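Local atomic coordinates of regulatory protein YycH-like domain-containing protein (Eubacterium rectale, PDB entry 5COZ), a protein that is of unknown function but has a domain resembling the regulatory protein YycH and is probably made as an exported, membrane-anchored lipoprotein. Residues Y145-N149 with V323-Q327; D41-I45 with D295-S299. One frame throughout, in Å; residues are numbered along the deposited sequence.

Contact 1: residues Y145-N149 with V323-Q327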
loop_
_atom_site.group_PDB
_atom_site.type_symbol
_atom_site.label_atom_id
_atom_site.label_comp_id
_atom_site.label_asym_id
_atom_site.label_seq_id
_atom_site.Cartn_x
_atom_site.Cartn_y
_atom_site.Cartn_z
ATOM N N TYR A 145 -6.106 -0.820 4.549
ATOM C CA TYR A 145 -7.107 -1.535 3.754
ATOM C C TYR A 145 -8.180 -2.131 4.689
ATOM O O TYR A 145 -9.375 -2.036 4.406
ATOM C CB TYR A 145 -6.422 -2.656 2.964
ATOM C CG TYR A 145 -7.399 -3.506 2.189
ATOM C CD1 TYR A 145 -7.982 -3.033 1.012
ATOM C CD2 TYR A 145 -7.738 -4.783 2.625
ATOM C CE1 TYR A 145 -8.909 -3.794 0.306
ATOM C CE2 TYR A 145 -8.648 -5.568 1.914
ATOM C CZ TYR A 145 -9.233 -5.060 0.760
ATOM O OH TYR A 145 -10.155 -5.787 0.066
ATOM N N SER A 146 -7.742 -2.762 5.798
ATOM C CA SER A 146 -8.671 -3.339 6.763
ATOM C C SER A 146 -9.189 -2.293 7.723
ATOM O O SER A 146 -8.416 -1.447 8.191
ATOM C CB SER A 146 -7.983 -4.423 7.588
ATOM O OG SER A 146 -7.558 -5.502 6.784
ATOM N N PRO A 147 -10.452 -2.387 8.141
ATOM C CA PRO A 147 -11.499 -3.359 7.756
ATOM C C PRO A 147 -12.472 -2.900 6.667
ATOM O O PRO A 147 -13.283 -3.710 6.226
ATOM C CB PRO A 147 -12.271 -3.532 9.075
ATOM C CG PRO A 147 -12.219 -2.141 9.712
ATOM C CD PRO A 147 -10.955 -1.460 9.186
ATOM N N PHE A 148 -12.403 -1.634 6.235
ATOM C CA PHE A 148 -13.407 -1.113 5.303
ATOM C C PHE A 148 -12.848 -0.523 4.014
ATOM O O PHE A 148 -13.626 -0.201 3.106
ATOM C CB PHE A 148 -14.223 0.001 5.998
ATOM C CG PHE A 148 -14.811 -0.373 7.340
ATOM C CD1 PHE A 148 -15.644 -1.480 7.470
ATOM C CD2 PHE A 148 -14.559 0.400 8.468
ATOM C CE1 PHE A 148 -16.193 -1.824 8.719
ATOM C CE2 PHE A 148 -15.127 0.074 9.707
ATOM C CZ PHE A 148 -15.930 -1.045 9.826
ATOM N N ASN A 149 -11.522 -0.378 3.922
ATOM C CA ASN A 149 -10.866 0.263 2.771
ATOM C C ASN A 149 -11.403 1.694 2.598
ATOM O O ASN A 149 -11.742 2.111 1.480
ATOM C CB ASN A 149 -10.999 -0.552 1.479
ATOM C CG ASN A 149 -9.972 -0.125 0.464
ATOM O OD1 ASN A 149 -8.902 0.396 0.845
ATOM N ND2 ASN A 149 -10.242 -0.372 -0.830
ATOM N N VAL A 323 -6.134 -11.403 -4.235
ATOM C CA VAL A 323 -7.466 -10.996 -4.654
ATOM C C VAL A 323 -8.080 -10.212 -3.512
ATOM O O VAL A 323 -8.273 -10.736 -2.423
ATOM C CB VAL A 323 -8.374 -12.188 -5.060
ATOM C CG1 VAL A 323 -9.762 -11.698 -5.504
ATOM C CG2 VAL A 323 -7.715 -12.998 -6.170
ATOM N N TYR A 324 -8.398 -8.938 -3.780
ATOM C CA TYR A 324 -9.040 -8.071 -2.803
ATOM C C TYR A 324 -10.508 -8.039 -3.141
ATOM O O TYR A 324 -10.858 -7.893 -4.328
ATOM C CB TYR A 324 -8.444 -6.652 -2.866
ATOM C CG TYR A 324 -6.953 -6.618 -2.601
ATOM C CD1 TYR A 324 -6.037 -6.697 -3.652
ATOM C CD2 TYR A 324 -6.458 -6.381 -1.320
ATOM C CE1 TYR A 324 -4.661 -6.587 -3.427
ATOM C CE2 TYR A 324 -5.085 -6.280 -1.084
ATOM C CZ TYR A 324 -4.196 -6.344 -2.143
ATOM O OH TYR A 324 -2.843 -6.270 -1.917
ATOM N N TYR A 325 -11.372 -8.215 -2.115
ATOM C CA TYR A 325 -12.795 -8.206 -2.373
ATOM C C TYR A 325 -13.545 -7.636 -1.200
ATOM O O TYR A 325 -13.016 -7.578 -0.099
ATOM C CB TYR A 325 -13.288 -9.644 -2.711
ATOM C CG TYR A 325 -13.241 -10.608 -1.541
ATOM C CD1 TYR A 325 -12.085 -11.325 -1.246
ATOM C CD2 TYR A 325 -14.376 -10.850 -0.764
ATOM C CE1 TYR A 325 -12.050 -12.238 -0.185
ATOM C CE2 TYR A 325 -14.349 -11.747 0.300
ATOM C CZ TYR A 325 -13.181 -12.430 0.592
ATOM O OH TYR A 325 -13.177 -13.339 1.642
ATOM N N TYR A 326 -14.810 -7.276 -1.428
ATOM C CA TYR A 326 -15.698 -6.817 -0.372
ATOM C C TYR A 326 -16.767 -7.848 -0.102
ATOM O O TYR A 326 -17.226 -8.499 -1.035
ATOM C CB TYR A 326 -16.423 -5.516 -0.794
ATOM C CG TYR A 326 -15.512 -4.352 -1.024
ATOM C CD1 TYR A 326 -14.904 -3.697 0.046
ATOM C CD2 TYR A 326 -15.306 -3.849 -2.309
ATOM C CE1 TYR A 326 -14.080 -2.596 -0.159
ATOM C CE2 TYR A 326 -14.469 -2.749 -2.530
ATOM C CZ TYR A 326 -13.871 -2.118 -1.446
ATOM O OH TYR A 326 -13.031 -1.036 -1.634
ATOM N N GLN A 327 -17.175 -7.983 1.156
ATOM C CA GLN A 327 -18.332 -8.797 1.477
ATOM C C GLN A 327 -19.268 -7.969 2.331
ATOM O O GLN A 327 -18.850 -7.358 3.309
ATOM C CB GLN A 327 -17.976 -10.117 2.162
ATOM C CG GLN A 327 -19.213 -10.993 2.381
ATOM C CD GLN A 327 -18.854 -12.397 2.810
ATOM O OE1 GLN A 327 -17.972 -12.601 3.649
ATOM N NE2 GLN A 327 -19.511 -13.376 2.209
#
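Tyr-145 and Tyr-324 meet in a T-shaped stack: the CD2 edge of the Tyr-324 ring is turned into the face of Tyr-145, with centroids 5.2 Å apart and planes at 69°. The touch falls toward the rim of the Tyr-145 ring, where CD2 of Tyr-324 comes to 3.7 Å from CZ of Tyr-145. Beyond CZ, the phenol oxygen of Tyr-145 reaches the strand itself, with its OH 3.5 Å from CB of Tyr-324 and 3.4 Å from O of Tyr-325. The ring can extend this far because CG of Tyr-145 stands anti to the backbone N (chi1 176°), which sends it from the loop toward strand 314-330.

The second meeting is polar. Asn-149 gives an amide N-H from ND2 to OH of Tyr-326 at 3.0 Å, a fairly straight bond at 162°, with the oxygen close to the amide plane. The two side chains cross at about a right angle, and CB of Asn-149 lies at the edge of the Tyr-326 ring, 4.0 Å from CE1. Phe-148 adds its carbonyl O at the same edge.

Further out, the loop bends through a cis peptide before Pro-147, and a weak backbone bond from Asn-149 N to Tyr-145 O spans it. Tyr-145 OH is hydrogen-bonded to the carbonyl O of Leu-343 on the adjoining strand 338-348, and Tyr-324 OH to Glu-304. Lys-151 takes the other end of the Asn-149 amide, and Lys-340 makes a cation-pi contact with Tyr-326.

Tyrosines serve this loop-to-sheet packing doubly: their rings supply buried apolar surface, while each phenol oxygen finds a hydrogen-bond partner, a backbone carbonyl for Tyr-145, a carboxylate for Tyr-324 and an amide N-H for Tyr-326.

Contact 2: residues D41-I45 with D295-S299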
loop_
_atom_site.group_PDB
_atom_site.type_symbol
_atom_site.label_atom_id
_atom_site.label_comp_id
_atom_site.label_asym_id
_atom_site.label_seq_id
_atom_site.Cartn_x
_atom_site.Cartn_y
_atom_site.Cartn_z
ATOM N N ASP A 41 -26.252 -13.629 -8.792
ATOM C CA ASP A 41 -26.916 -12.485 -8.147
ATOM C C ASP A 41 -26.332 -12.118 -6.764
ATOM O O ASP A 41 -26.795 -11.146 -6.166
ATOM C CB ASP A 41 -28.436 -12.697 -8.066
ATOM C CG ASP A 41 -28.890 -13.919 -7.300
ATOM O OD1 ASP A 41 -28.059 -14.513 -6.581
ATOM O OD2 ASP A 41 -30.074 -14.284 -7.422
ATOM N N LYS A 42 -25.313 -12.842 -6.283
ATOM C CA LYS A 42 -24.689 -12.503 -4.996
ATOM C C LYS A 42 -23.175 -12.328 -5.142
ATOM O O LYS A 42 -22.509 -12.110 -4.138
ATOM C CB LYS A 42 -24.996 -13.599 -3.955
ATOM C CG LYS A 42 -26.488 -13.697 -3.600
ATOM C CD LYS A 42 -26.652 -14.659 -2.455
ATOM C CE LYS A 42 -28.067 -15.033 -2.108
ATOM N NZ LYS A 42 -28.188 -15.482 -0.696
ATOM N N LEU A 43 -22.645 -12.363 -6.378
ATOM C CA LEU A 43 -21.213 -12.280 -6.625
ATOM C C LEU A 43 -20.935 -11.531 -7.902
ATOM O O LEU A 43 -21.250 -11.980 -9.010
ATOM C CB LEU A 43 -20.645 -13.719 -6.665
ATOM C CG LEU A 43 -19.119 -13.915 -6.913
ATOM C CD1 LEU A 43 -18.265 -13.136 -5.986
ATOM C CD2 LEU A 43 -18.750 -15.394 -6.792
ATOM N N ASN A 44 -20.295 -10.382 -7.719
ATOM C CA ASN A 44 -19.955 -9.471 -8.779
ATOM C C ASN A 44 -18.438 -9.261 -8.862
ATOM O O ASN A 44 -17.739 -9.373 -7.844
ATOM C CB ASN A 44 -20.654 -8.162 -8.458
ATOM C CG ASN A 44 -20.462 -7.087 -9.459
ATOM O OD1 ASN A 44 -20.415 -7.327 -10.668
ATOM N ND2 ASN A 44 -20.353 -5.879 -8.964
ATOM N N ILE A 45 -17.952 -8.923 -10.035
ATOM C CA ILE A 45 -16.544 -8.580 -10.232
ATOM C C ILE A 45 -16.499 -7.172 -10.809
ATOM O O ILE A 45 -17.093 -6.928 -11.854
ATOM C CB ILE A 45 -15.833 -9.594 -11.163
ATOM C CG1 ILE A 45 -15.896 -11.030 -10.555
ATOM C CG2 ILE A 45 -14.375 -9.140 -11.413
ATOM C CD1 ILE A 45 -15.380 -12.085 -11.474
ATOM N N ASP A 295 -23.257 -10.859 0.287
ATOM C CA ASP A 295 -22.937 -10.586 -1.117
ATOM C C ASP A 295 -21.493 -10.163 -1.269
ATOM O O ASP A 295 -20.953 -9.516 -0.371
ATOM C CB ASP A 295 -23.838 -9.474 -1.627
ATOM C CG ASP A 295 -25.321 -9.785 -1.553
ATOM O OD1 ASP A 295 -25.686 -10.984 -1.369
ATOM O OD2 ASP A 295 -26.124 -8.843 -1.696
ATOM N N ILE A 296 -20.877 -10.508 -2.402
ATOM C CA ILE A 296 -19.462 -10.247 -2.611
ATOM C C ILE A 296 -19.207 -9.455 -3.878
ATOM O O ILE A 296 -19.872 -9.680 -4.887
ATOM C CB ILE A 296 -18.684 -11.606 -2.629
ATOM C CG1 ILE A 296 -18.639 -12.207 -1.207
ATOM C CG2 ILE A 296 -17.235 -11.434 -3.192
ATOM C CD1 ILE A 296 -18.232 -13.718 -1.132
ATOM N N GLU A 297 -18.189 -8.571 -3.836
ATOM C CA GLU A 297 -17.712 -7.841 -4.998
ATOM C C GLU A 297 -16.194 -7.916 -5.010
ATOM O O GLU A 297 -15.551 -7.420 -4.081
ATOM C CB GLU A 297 -18.189 -6.389 -4.987
ATOM C CG GLU A 297 -17.714 -5.636 -6.219
ATOM C CD GLU A 297 -18.298 -4.245 -6.285
ATOM O OE1 GLU A 297 -19.537 -4.140 -6.417
ATOM O OE2 GLU A 297 -17.537 -3.274 -6.077
ATOM N N VAL A 298 -15.617 -8.505 -6.063
ATOM C CA VAL A 298 -14.155 -8.588 -6.233
ATOM C C VAL A 298 -13.684 -7.237 -6.771
ATOM O O VAL A 298 -14.235 -6.760 -7.767
ATOM C CB VAL A 298 -13.772 -9.755 -7.180
ATOM C CG1 VAL A 298 -12.259 -9.730 -7.496
ATOM C CG2 VAL A 298 -14.166 -11.094 -6.559
ATOM N N SER A 299 -12.679 -6.614 -6.115
ATOM C CA SER A 299 -12.254 -5.265 -6.470
ATOM C C SER A 299 -10.851 -5.165 -7.087
ATOM O O SER A 299 -10.554 -4.156 -7.733
ATOM C CB SER A 299 -12.315 -4.374 -5.229
ATOM O OG SER A 299 -11.256 -4.683 -4.329
HETATM O O HOH W 1 -27.953 -9.284 -3.663
#
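Asn-44 and Glu-297 lie side by side and point the same way, off one face of the sheet. In the conformer of Asn-44 described here, its amide plane is turned 86° against the carboxylate of Glu-297, and ND2 of Asn-44 bonds OE1 of Glu-297 at 3.2 Å; the bond is bent, 136° at the hydrogen. The donor keeps close to its own amide plane but meets OE1 from above the carboxylate plane. With the carboxylate of Glu-297 gone, as with an alanine here, ND2 of Asn-44 is likely to lose its acceptor across the strands.

On the other face Leu-43 runs alongside Ile-296, CD1 pressing on CG2 at 3.4 Å, tighter than usual for two carbons. With CG trans to the backbone N and chi2 at 53°, CD1 is the branch of Leu-43 that leans across to the neighbouring strand. Ile-45 and Val-298 repeat the pairing more loosely, and Leu-287 of helix 276-288 packs on both Ile-296 and Val-298.

Strands 43-50 and 295-311 are parallel neighbours in a mixed sheet in which the remaining neighbours pair antiparallel. Asn-44 N donates to Ile-296 O, while Ile-296 N and Val-298 N donate to Lys-42 O and Asn-44 O, all at 2.9 Å.

Just ahead of strand 43-50, Lys-42 crosses Asp-295 obliquely, CG lying 3.6 Å from OD1; its ammonium runs on past, NZ being 5.2 Å from OD1. A water donates to Asp-295 OD2 at 2.7 Å and, weakly, to Asp-41 O.

How the contacts relate
The contact centres lie about 12 Å apart, and each contact uses one of two adjacent strands of a mixed sheet. Strand 295-311 brings residues 295-299 to contact 2 and strand 314-330, next in the chain, brings 323-327 to contact 1. Probable backbone hydrogen bonds tie the two directly: Tyr-326 N to Glu-297 O and Ser-299 N to Tyr-324 O. Along the chain the segments alternate, 41-45, 145-149, 295-299, 323-327. Two neighbouring strands from late in the chain thus receive, at contact 2, an early strand that extends the sheet and, at contact 1, a loop between helices 130-137 and 165-178 that packs against it, joining distant parts of the sequence into one fold.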